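Local coordinates for protein serine proteinase inhibitor 1 (Myxoma virus, PDB 6BJ5) that inhibits serine-type endopeptidases as a member of the serpin family and contributes to the virulence of myxoma virus, at residues Leu47-Glu58 with Asp270-Gln281; Arg76-Leu86 with Phe98-Phe107. One frame throughout, in Å; residues are numbered along the deposited sequence.

Interaction 1 of 2, residues Leu47-Glu58 with Asp270-Gln281; sequences LRIAAGGNTKRE and DAFDPSRADFGQ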
loop_
_atom_site.group_PDB
_atom_site.type_symbol
_atom_site.label_atom_id
_atom_site.label_comp_id
_atom_site.label_asym_id
_atom_site.label_seq_id
_atom_site.Cartn_x
_atom_site.Cartn_y
_atom_site.Cartn_z
ATOM N N LEU A 47 -9.791 11.296 -7.004
ATOM C CA LEU A 47 -10.801 10.919 -7.999
ATOM C C LEU A 47 -12.181 11.408 -7.612
ATOM O O LEU A 47 -13.039 11.617 -8.474
ATOM C CB LEU A 47 -10.846 9.400 -8.149
ATOM C CG LEU A 47 -11.790 8.827 -9.208
ATOM C CD1 LEU A 47 -11.359 9.262 -10.582
ATOM C CD2 LEU A 47 -11.836 7.319 -9.160
ATOM N N ARG A 48 -12.392 11.613 -6.328
ATOM C CA ARG A 48 -13.689 11.967 -5.795
ATOM C C ARG A 48 -14.005 13.440 -6.054
ATOM O O ARG A 48 -15.169 13.803 -6.247
ATOM C CB ARG A 48 -13.673 11.575 -4.319
ATOM C CG ARG A 48 -14.882 11.802 -3.558
ATOM C CD ARG A 48 -14.689 11.249 -2.160
ATOM N NE ARG A 48 -15.663 11.893 -1.299
ATOM C CZ ARG A 48 -16.938 11.539 -1.239
ATOM N NH1 ARG A 48 -17.393 10.519 -1.982
ATOM N NH2 ARG A 48 -17.753 12.221 -0.447
ATOM N N ILE A 49 -12.980 14.292 -6.108
ATOM C CA ILE A 49 -13.174 15.699 -6.417
ATOM C C ILE A 49 -13.705 15.870 -7.830
ATOM O O ILE A 49 -14.322 16.886 -8.141
ATOM C CB ILE A 49 -11.832 16.446 -6.232
ATOM C CG1 ILE A 49 -11.336 16.306 -4.791
ATOM C CG2 ILE A 49 -11.951 17.912 -6.598
ATOM C CD1 ILE A 49 -12.277 16.908 -3.783
ATOM N N ALA A 50 -13.523 14.875 -8.687
ATOM C CA ALA A 50 -14.029 14.934 -10.047
ATOM C C ALA A 50 -15.407 14.301 -10.214
ATOM O O ALA A 50 -16.055 14.526 -11.246
ATOM C CB ALA A 50 -13.040 14.245 -10.998
ATOM N N ALA A 51 -15.863 13.502 -9.253
ATOM C CA ALA A 51 -17.081 12.722 -9.432
ATOM C C ALA A 51 -18.316 13.471 -8.921
ATOM O O ALA A 51 -18.233 14.444 -8.165
ATOM C CB ALA A 51 -16.962 11.372 -8.718
ATOM N N GLY A 52 -19.481 13.020 -9.374
ATOM C CA GLY A 52 -20.729 13.534 -8.851
ATOM C C GLY A 52 -21.759 12.427 -8.753
ATOM O O GLY A 52 -21.586 11.333 -9.308
ATOM N N GLY A 53 -22.827 12.717 -8.002
ATOM C CA GLY A 53 -23.958 11.803 -7.986
ATOM C C GLY A 53 -23.641 10.462 -7.347
ATOM O O GLY A 53 -23.038 10.377 -6.269
ATOM N N ASN A 54 -24.102 9.393 -8.009
ATOM C CA ASN A 54 -23.862 8.057 -7.484
ATOM C C ASN A 54 -22.395 7.653 -7.592
ATOM O O ASN A 54 -21.885 6.925 -6.730
ATOM C CB ASN A 54 -24.716 7.023 -8.207
ATOM C CG ASN A 54 -24.853 5.743 -7.400
ATOM O OD1 ASN A 54 -25.030 5.774 -6.161
ATOM N ND2 ASN A 54 -24.692 4.611 -8.072
ATOM N N THR A 55 -21.720 8.037 -8.677
ATOM C CA THR A 55 -20.323 7.646 -8.838
ATOM C C THR A 55 -19.497 8.119 -7.648
ATOM O O THR A 55 -18.719 7.351 -7.065
ATOM C CB THR A 55 -19.782 8.173 -10.168
ATOM O OG1 THR A 55 -20.549 7.601 -11.232
ATOM C CG2 THR A 55 -18.324 7.780 -10.373
ATOM N N LYS A 56 -19.708 9.367 -7.232
ATOM C CA LYS A 56 -18.990 9.915 -6.092
ATOM C C LYS A 56 -19.370 9.190 -4.802
ATOM O O LYS A 56 -18.508 8.848 -3.979
ATOM C CB LYS A 56 -19.311 11.415 -5.999
ATOM C CG LYS A 56 -18.650 12.174 -4.842
ATOM C CD LYS A 56 -18.979 13.658 -4.944
ATOM C CE LYS A 56 -18.696 14.406 -3.650
ATOM N NZ LYS A 56 -18.781 15.894 -3.822
ATOM N N ARG A 57 -20.666 8.957 -4.603
ATOM C CA ARG A 57 -21.112 8.299 -3.387
ATOM C C ARG A 57 -20.439 6.946 -3.216
ATOM O O ARG A 57 -20.074 6.576 -2.096
ATOM C CB ARG A 57 -22.629 8.140 -3.398
ATOM C CG ARG A 57 -23.183 7.520 -2.138
ATOM C CD ARG A 57 -24.598 7.037 -2.352
ATOM N NE ARG A 57 -24.674 5.876 -3.235
ATOM C CZ ARG A 57 -24.584 4.620 -2.803
ATOM N NH1 ARG A 57 -24.403 4.386 -1.496
ATOM N NH2 ARG A 57 -24.667 3.603 -3.668
ATOM N N GLU A 58 -20.273 6.189 -4.312
ATOM C CA GLU A 58 -19.657 4.869 -4.213
ATOM C C GLU A 58 -18.166 4.952 -3.929
ATOM O O GLU A 58 -17.584 3.972 -3.454
ATOM C CB GLU A 58 -19.842 4.050 -5.495
ATOM C CG GLU A 58 -21.241 3.903 -6.078
ATOM C CD GLU A 58 -21.266 2.948 -7.295
ATOM O OE1 GLU A 58 -20.321 2.949 -8.112
ATOM O OE2 GLU A 58 -22.243 2.187 -7.447
ATOM N N ASP A 270 -19.754 2.428 -10.675
ATOM C CA ASP A 270 -20.145 3.412 -11.684
ATOM C C ASP A 270 -18.928 4.020 -12.369
ATOM O O ASP A 270 -18.950 4.276 -13.582
ATOM C CB ASP A 270 -20.999 4.532 -11.073
ATOM C CG ASP A 270 -22.473 4.177 -10.980
ATOM O OD1 ASP A 270 -22.863 3.083 -11.438
ATOM O OD2 ASP A 270 -23.263 5.040 -10.533
ATOM N N ALA A 271 -17.855 4.245 -11.614
ATOM C CA ALA A 271 -16.667 4.852 -12.191
ATOM C C ALA A 271 -16.168 4.078 -13.399
ATOM O O ALA A 271 -15.645 4.681 -14.339
ATOM C CB ALA A 271 -15.567 4.957 -11.130
ATOM N N PHE A 272 -16.377 2.760 -13.429
ATOM C CA PHE A 272 -15.893 1.927 -14.531
ATOM C C PHE A 272 -16.891 1.781 -15.662
ATOM O O PHE A 272 -16.525 1.267 -16.725
ATOM C CB PHE A 272 -15.536 0.510 -14.052
ATOM C CG PHE A 272 -14.451 0.476 -13.030
ATOM C CD1 PHE A 272 -14.746 0.621 -11.679
ATOM C CD2 PHE A 272 -13.122 0.332 -13.416
ATOM C CE1 PHE A 272 -13.735 0.600 -10.730
ATOM C CE2 PHE A 272 -12.112 0.313 -12.476
ATOM C CZ PHE A 272 -12.422 0.447 -11.127
ATOM N N ASP A 273 -18.132 2.221 -15.471
ATOM C CA ASP A 273 -19.161 1.971 -16.461
ATOM C C ASP A 273 -19.314 3.226 -17.298
ATOM O O ASP A 273 -19.734 4.267 -16.762
ATOM C CB ASP A 273 -20.474 1.620 -15.771
ATOM C CG ASP A 273 -21.611 1.376 -16.740
ATOM O OD1 ASP A 273 -21.419 1.505 -17.974
ATOM O OD2 ASP A 273 -22.714 1.046 -16.243
ATOM N N PRO A 274 -19.008 3.184 -18.598
ATOM C CA PRO A 274 -19.070 4.417 -19.408
ATOM C C PRO A 274 -20.464 5.013 -19.482
ATOM O O PRO A 274 -20.611 6.245 -19.495
ATOM C CB PRO A 274 -18.592 3.950 -20.793
ATOM C CG PRO A 274 -17.815 2.707 -20.532
ATOM C CD PRO A 274 -18.469 2.044 -19.354
ATOM N N SER A 275 -21.495 4.164 -19.474
ATOM C CA SER A 275 -22.863 4.654 -19.570
ATOM C C SER A 275 -23.277 5.411 -18.320
ATOM O O SER A 275 -24.111 6.318 -18.401
ATOM C CB SER A 275 -23.826 3.488 -19.804
ATOM O OG SER A 275 -23.521 2.787 -20.997
ATOM N N ARG A 276 -22.708 5.070 -17.166
ATOM C CA ARG A 276 -23.241 5.529 -15.891
ATOM C C ARG A 276 -22.272 6.415 -15.121
ATOM O O ARG A 276 -22.612 6.871 -14.023
ATOM C CB ARG A 276 -23.641 4.330 -15.024
ATOM C CG ARG A 276 -24.823 3.518 -15.538
ATOM C CD ARG A 276 -25.404 2.673 -14.407
ATOM N NE ARG A 276 -25.467 3.449 -13.169
ATOM C CZ ARG A 276 -26.533 4.134 -12.757
ATOM N NH1 ARG A 276 -27.651 4.130 -13.480
ATOM N NH2 ARG A 276 -26.478 4.825 -11.622
ATOM N N ALA A 277 -21.084 6.674 -15.661
ATOM C CA ALA A 277 -20.009 7.321 -14.910
ATOM C C ALA A 277 -20.196 8.831 -14.942
ATOM O O ALA A 277 -20.122 9.449 -16.004
ATOM C CB ALA A 277 -18.639 6.933 -15.462
ATOM N N ASP A 278 -20.527 9.413 -13.799
ATOM C CA ASP A 278 -20.660 10.865 -13.672
ATOM C C ASP A 278 -19.348 11.458 -13.169
ATOM O O ASP A 278 -19.115 11.528 -11.956
ATOM C CB ASP A 278 -21.808 11.242 -12.738
ATOM C CG ASP A 278 -21.930 12.750 -12.539
ATOM O OD1 ASP A 278 -21.261 13.504 -13.264
ATOM O OD2 ASP A 278 -22.658 13.199 -11.637
ATOM N N PHE A 279 -18.509 11.943 -14.091
ATOM C CA PHE A 279 -17.384 12.810 -13.735
ATOM C C PHE A 279 -17.612 14.245 -14.210
ATOM O O PHE A 279 -16.673 14.949 -14.594
ATOM C CB PHE A 279 -16.058 12.251 -14.246
ATOM C CG PHE A 279 -15.621 11.017 -13.508
ATOM C CD1 PHE A 279 -15.100 11.129 -12.236
ATOM C CD2 PHE A 279 -15.784 9.755 -14.062
ATOM C CE1 PHE A 279 -14.708 9.999 -11.541
ATOM C CE2 PHE A 279 -15.400 8.612 -13.373
ATOM C CZ PHE A 279 -14.859 8.726 -12.118
ATOM N N GLY A 280 -18.879 14.673 -14.179
ATOM C CA GLY A 280 -19.309 15.995 -14.606
ATOM C C GLY A 280 -18.786 17.158 -13.784
ATOM O O GLY A 280 -18.906 18.306 -14.223
ATOM N N GLN A 281 -18.276 16.916 -12.583
ATOM C CA GLN A 281 -17.641 18.014 -11.857
ATOM C C GLN A 281 -16.291 18.374 -12.453
ATOM O O GLN A 281 -15.825 19.514 -12.309
ATOM C CB GLN A 281 -17.477 17.661 -10.378
ATOM C CG GLN A 281 -18.773 17.318 -9.727
ATOM C CD GLN A 281 -19.693 18.510 -9.752
ATOM O OE1 GLN A 281 -20.622 18.585 -10.563
ATOM N NE2 GLN A 281 -19.403 19.487 -8.895
HETATM O O HOH W 1 -18.411 4.689 -8.518
#
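Phe279 brings its ring up to Leu47, Ala50 and Ala51, between the bodies of helix 37-49 and helix 53-58. Traced outward, its CB lies near Ala50 O and Phe279 CD1 is 3.9 Å from Ala50 CB. Farther along, Phe279 CE1 is 3.6 Å from Leu47 CD1, the two side chains crossing at about a right angle. Phe279 CZ ends 4.0 Å from Thr55 CG2.

Thr55 serves two chemistries. With OG1 beside its backbone N (chi1 -61°), CG2 is left for Phe279 and Ala271, while Thr55 OG1 accepts the amide Asp278 N at 3.1 Å. Asp278 pays back through its carbonyl, because Gly52 N donates to Asp278 O at 3.0 Å. The loop is thus bonded through both its N-H and C=O at one residue.

Asp270 closes the other end. Asn54 ND2 reaches Asp270 OD2 at 2.9 Å from above the carboxylate plane, 54° out of it, and Arg276 forms a salt bridge to the same carboxylate, probably offsetting the nearby Glu58. Glu58 OE1 accepts Asp270 N at 2.7 Å on its syn side, with an almost linear N-H...O angle of 177°; Arg269 N and a water that also links Thr55 O with Ala271 N share this oxygen. Such packing ties helices 37-49 and 53-58, successive in the N-terminal part of the serpin fold, to the loop that precedes strand 293-302 of its large sheet.

Interaction 2 of 2, residues Arg76-Leu86 with Phe98-Phe107; sequences RELFVDASVPL and FNTSVQRVTF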
loop_
_atom_site.group_PDB
_atom_site.type_symbol
_atom_site.label_atom_id
_atom_site.label_comp_id
_atom_site.label_asym_id
_atom_site.label_seq_id
_atom_site.Cartn_x
_atom_site.Cartn_y
_atom_site.Cartn_z
ATOM N N ARG A 76 0.470 13.606 -5.180
ATOM C CA ARG A 76 -0.777 13.464 -5.931
ATOM C C ARG A 76 -0.770 14.392 -7.136
ATOM O O ARG A 76 -0.657 15.614 -6.986
ATOM C CB ARG A 76 -1.988 13.747 -5.046
ATOM C CG ARG A 76 -2.164 12.725 -3.963
ATOM C CD ARG A 76 -2.618 13.391 -2.688
ATOM N NE ARG A 76 -3.737 12.645 -2.160
ATOM C CZ ARG A 76 -4.597 13.110 -1.280
ATOM N NH1 ARG A 76 -5.596 12.341 -0.885
ATOM N NH2 ARG A 76 -4.452 14.335 -0.821
ATOM N N GLU A 77 -0.911 13.800 -8.323
ATOM C CA GLU A 77 -0.889 14.520 -9.584
ATOM C C GLU A 77 -2.005 13.952 -10.441
ATOM O O GLU A 77 -2.382 12.782 -10.292
ATOM C CB GLU A 77 0.458 14.373 -10.335
ATOM C CG GLU A 77 1.693 14.792 -9.551
ATOM C CD GLU A 77 1.691 16.252 -9.128
ATOM O OE1 GLU A 77 1.355 17.139 -9.942
ATOM O OE2 GLU A 77 2.007 16.513 -7.953
ATOM N N LEU A 78 -2.542 14.797 -11.320
ATOM C CA LEU A 78 -3.539 14.404 -12.302
ATOM C C LEU A 78 -3.067 14.868 -13.677
ATOM O O LEU A 78 -2.705 16.034 -13.859
ATOM C CB LEU A 78 -4.914 14.999 -11.953
ATOM C CG LEU A 78 -6.049 14.773 -12.956
ATOM C CD1 LEU A 78 -6.342 13.284 -13.163
ATOM C CD2 LEU A 78 -7.304 15.523 -12.534
ATOM N N PHE A 79 -3.066 13.961 -14.642
ATOM C CA PHE A 79 -2.621 14.260 -15.999
ATOM C C PHE A 79 -3.828 14.105 -16.907
ATOM O O PHE A 79 -4.270 12.980 -17.174
ATOM C CB PHE A 79 -1.498 13.313 -16.417
ATOM C CG PHE A 79 -0.302 13.397 -15.539
ATOM C CD1 PHE A 79 0.694 14.318 -15.788
ATOM C CD2 PHE A 79 -0.203 12.588 -14.413
ATOM C CE1 PHE A 79 1.785 14.413 -14.948
ATOM C CE2 PHE A 79 0.883 12.679 -13.572
ATOM C CZ PHE A 79 1.878 13.595 -13.837
ATOM N N VAL A 80 -4.375 15.215 -17.379
ATOM C CA VAL A 80 -5.528 15.167 -18.259
ATOM C C VAL A 80 -5.078 15.553 -19.651
ATOM O O VAL A 80 -4.306 16.503 -19.823
ATOM C CB VAL A 80 -6.661 16.080 -17.771
ATOM C CG1 VAL A 80 -7.838 15.989 -18.729
ATOM C CG2 VAL A 80 -7.063 15.643 -16.391
ATOM N N ASP A 81 -5.577 14.820 -20.640
ATOM C CA ASP A 81 -5.213 15.091 -22.015
ATOM C C ASP A 81 -5.649 16.496 -22.412
ATOM O O ASP A 81 -6.663 17.007 -21.929
ATOM C CB ASP A 81 -5.833 14.063 -22.943
ATOM C CG ASP A 81 -5.300 14.186 -24.347
ATOM O OD1 ASP A 81 -4.178 13.706 -24.609
ATOM O OD2 ASP A 81 -5.980 14.817 -25.177
ATOM N N ALA A 82 -4.822 17.157 -23.236
ATOM C CA ALA A 82 -5.089 18.542 -23.631
ATOM C C ALA A 82 -6.337 18.710 -24.485
ATOM O O ALA A 82 -6.819 19.837 -24.610
ATOM C CB ALA A 82 -3.903 19.126 -24.389
ATOM N N SER A 83 -6.874 17.637 -25.071
ATOM C CA SER A 83 -8.155 17.752 -25.768
ATOM C C SER A 83 -9.325 17.955 -24.803
ATOM O O SER A 83 -10.357 18.507 -25.201
ATOM C CB SER A 83 -8.422 16.528 -26.652
ATOM O OG SER A 83 -8.057 15.309 -26.037
ATOM N N VAL A 84 -9.210 17.482 -23.560
ATOM C CA VAL A 84 -10.346 17.355 -22.645
ATOM C C VAL A 84 -10.714 18.694 -22.006
ATOM O O VAL A 84 -9.937 19.250 -21.215
ATOM C CB VAL A 84 -10.036 16.339 -21.536
ATOM C CG1 VAL A 84 -11.227 16.204 -20.606
ATOM C CG2 VAL A 84 -9.603 15.009 -22.111
ATOM N N PRO A 85 -11.911 19.215 -22.251
ATOM C CA PRO A 85 -12.336 20.421 -21.536
ATOM C C PRO A 85 -12.568 20.111 -20.066
ATOM O O PRO A 85 -13.207 19.119 -19.716
ATOM C CB PRO A 85 -13.635 20.814 -22.244
ATOM C CG PRO A 85 -14.145 19.528 -22.803
ATOM C CD PRO A 85 -12.937 18.736 -23.190
ATOM N N LEU A 86 -11.990 20.936 -19.213
ATOM C CA LEU A 86 -12.177 20.859 -17.778
ATOM C C LEU A 86 -12.896 22.118 -17.324
ATOM O O LEU A 86 -12.495 23.223 -17.702
ATOM C CB LEU A 86 -10.828 20.700 -17.065
ATOM C CG LEU A 86 -10.283 19.290 -16.805
ATOM C CD1 LEU A 86 -10.675 18.254 -17.824
ATOM C CD2 LEU A 86 -8.769 19.310 -16.582
ATOM N N PHE A 98 -4.738 20.331 -3.383
ATOM C CA PHE A 98 -3.594 19.431 -3.432
ATOM C C PHE A 98 -2.312 20.158 -3.793
ATOM O O PHE A 98 -1.326 19.507 -4.168
ATOM C CB PHE A 98 -3.856 18.276 -4.396
ATOM C CG PHE A 98 -5.161 17.608 -4.147
ATOM C CD1 PHE A 98 -6.207 17.745 -5.043
ATOM C CD2 PHE A 98 -5.346 16.836 -3.013
ATOM C CE1 PHE A 98 -7.438 17.140 -4.804
ATOM C CE2 PHE A 98 -6.561 16.240 -2.763
ATOM C CZ PHE A 98 -7.613 16.386 -3.664
ATOM N N ASN A 99 -2.316 21.491 -3.720
ATOM C CA ASN A 99 -1.121 22.300 -3.930
ATOM C C ASN A 99 -0.409 21.889 -5.213
ATOM O O ASN A 99 0.812 21.753 -5.253
ATOM C CB ASN A 99 -0.176 22.202 -2.735
ATOM C CG ASN A 99 0.741 23.402 -2.619
ATOM O OD1 ASN A 99 0.331 24.537 -2.884
ATOM N ND2 ASN A 99 1.993 23.161 -2.227
ATOM N N THR A 100 -1.188 21.633 -6.258
ATOM C CA THR A 100 -0.621 21.210 -7.530
ATOM C C THR A 100 -1.674 21.417 -8.609
ATOM O O THR A 100 -2.876 21.391 -8.334
ATOM C CB THR A 100 -0.154 19.744 -7.487
ATOM O OG1 THR A 100 0.645 19.461 -8.637
ATOM C CG2 THR A 100 -1.339 18.791 -7.494
ATOM N N SER A 101 -1.212 21.641 -9.836
ATOM C CA SER A 101 -2.093 21.954 -10.949
ATOM C C SER A 101 -2.214 20.766 -11.881
ATOM O O SER A 101 -1.257 20.004 -12.065
ATOM C CB SER A 101 -1.616 23.175 -11.734
ATOM O OG SER A 101 -1.892 24.365 -11.012
ATOM N N VAL A 102 -3.414 20.604 -12.440
ATOM C CA VAL A 102 -3.625 19.586 -13.449
ATOM C C VAL A 102 -2.624 19.793 -14.572
ATOM O O VAL A 102 -2.405 20.918 -15.037
ATOM C CB VAL A 102 -5.069 19.655 -13.963
ATOM C CG1 VAL A 102 -5.284 18.617 -15.065
ATOM C CG2 VAL A 102 -6.033 19.447 -12.818
ATOM N N GLN A 103 -2.005 18.703 -15.004
ATOM C CA GLN A 103 -0.970 18.747 -16.032
ATOM C C GLN A 103 -1.596 18.316 -17.351
ATOM O O GLN A 103 -1.970 17.151 -17.513
ATOM C CB GLN A 103 0.201 17.836 -15.672
ATOM C CG GLN A 103 0.854 18.186 -14.359
ATOM C CD GLN A 103 1.480 19.561 -14.384
ATOM O OE1 GLN A 103 2.252 19.884 -15.292
ATOM N NE2 GLN A 103 1.159 20.381 -13.383
ATOM N N ARG A 104 -1.696 19.243 -18.300
ATOM C CA ARG A 104 -2.242 18.895 -19.603
ATOM C C ARG A 104 -1.146 18.179 -20.377
ATOM O O ARG A 104 0.026 18.567 -20.326
ATOM C CB ARG A 104 -2.728 20.126 -20.372
ATOM C CG ARG A 104 -3.541 21.153 -19.567
ATOM C CD ARG A 104 -4.785 20.658 -18.866
ATOM N NE ARG A 104 -5.703 19.906 -19.701
ATOM C CZ ARG A 104 -6.953 20.273 -19.951
ATOM N NH1 ARG A 104 -7.711 19.497 -20.709
ATOM N NH2 ARG A 104 -7.443 21.408 -19.455
ATOM N N VAL A 105 -1.528 17.118 -21.078
ATOM C CA VAL A 105 -0.597 16.128 -21.604
ATOM C C VAL A 105 -1.237 15.589 -22.879
ATOM O O VAL A 105 -2.435 15.767 -23.107
ATOM C CB VAL A 105 -0.362 15.016 -20.537
ATOM C CG1 VAL A 105 -1.458 14.010 -20.584
ATOM C CG2 VAL A 105 0.983 14.346 -20.641
ATOM N N THR A 106 -0.438 14.979 -23.752
ATOM C CA THR A 106 -0.980 14.343 -24.954
ATOM C C THR A 106 -0.794 12.844 -24.840
ATOM O O THR A 106 0.315 12.344 -25.048
ATOM C CB THR A 106 -0.298 14.836 -26.228
ATOM O OG1 THR A 106 -0.419 16.258 -26.329
ATOM C CG2 THR A 106 -0.963 14.193 -27.439
ATOM N N PHE A 107 -1.876 12.119 -24.595
ATOM C CA PHE A 107 -1.701 10.694 -24.338
ATOM C C PHE A 107 -1.485 9.829 -25.577
ATOM O O PHE A 107 -1.557 8.602 -25.444
ATOM C CB PHE A 107 -2.871 10.130 -23.529
ATOM C CG PHE A 107 -2.776 10.420 -22.052
ATOM C CD1 PHE A 107 -1.828 9.744 -21.278
ATOM C CD2 PHE A 107 -3.644 11.313 -21.425
ATOM C CE1 PHE A 107 -1.714 9.979 -19.932
ATOM C CE2 PHE A 107 -3.545 11.544 -20.054
ATOM C CZ PHE A 107 -2.577 10.885 -19.316
#
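Phe79, Val80 and Asp81 pair in parallel with Gln103, Arg104 and Val105, joining the two strands of the beta-alpha-beta unit 73-81, 88-98 and 103-105, the second of which is an edge strand of the large serpin sheet. The short segments make an angle of 39°, so the ladder is markedly twisted. Two backbone bonds anchor it: Gln103 N to Leu78 O at 3.0 Å, and Ala82 N to Val105 O at 2.8 Å. The bonds between them, from Val80 N and Val105 N, are weak.

On one face Phe79 and Gln103 lie side by side, pointing the same way, with Phe79 CD1 3.6 Å from Gln103 CB. The bend of Gln103 at chi2 then carries its amide back to Ser101 O. On the other face Val80 CG2 meets Val102 CG1 at 3.7 Å, and Leu86 CD2 approaches that same methyl tip to tip.

Ahead of the ladder, Thr100 OG1 donates to Glu77 OE1 at 2.8 Å, on the syn side of a carboxylate that also takes Tyr119 and Lys123. Nearby, the edge of the Phe98 ring meets a face of the Arg76 guanidinium, Arg76 NH2 standing 3.4 Å from Phe98 CE2 with the planes 85° apart.

At the last rung, Asp81 holds CG anti to its backbone N (chi1 -171°), placing the carboxylate beside its carbonyl carbon, where the two oxygens take different partners. OD2 accepts Ser83 N in an Asx turn, and Asp81 OD1 takes Phe107 N at 2.8 Å, nearly along its C-O axis.

In the fold
Both interactions are partly buried, with 8 of 17 touching residues buried in interaction 1 and 10 of 19 in interaction 2, and lie on the same side of the chain's centre, their own centres about 18 Å apart. Interaction 2 is local, 11 residues between its segments, and is nested inside the much longer loop, 211 residues, that interaction 1 closes. The first joins helices to an irregular loop, and its four direct bonds mix backbone and side-chain partners; the second adds an edge strand, so a backbone ladder leads and side chains finish its ends. They meet where Ile49 CG1 packs 3.9 Å from Phe98 CZ, and helix 37-49 also serves interaction 2, Ser42 O accepting from Arg76. Helix 88-98, within the crossover, touches both.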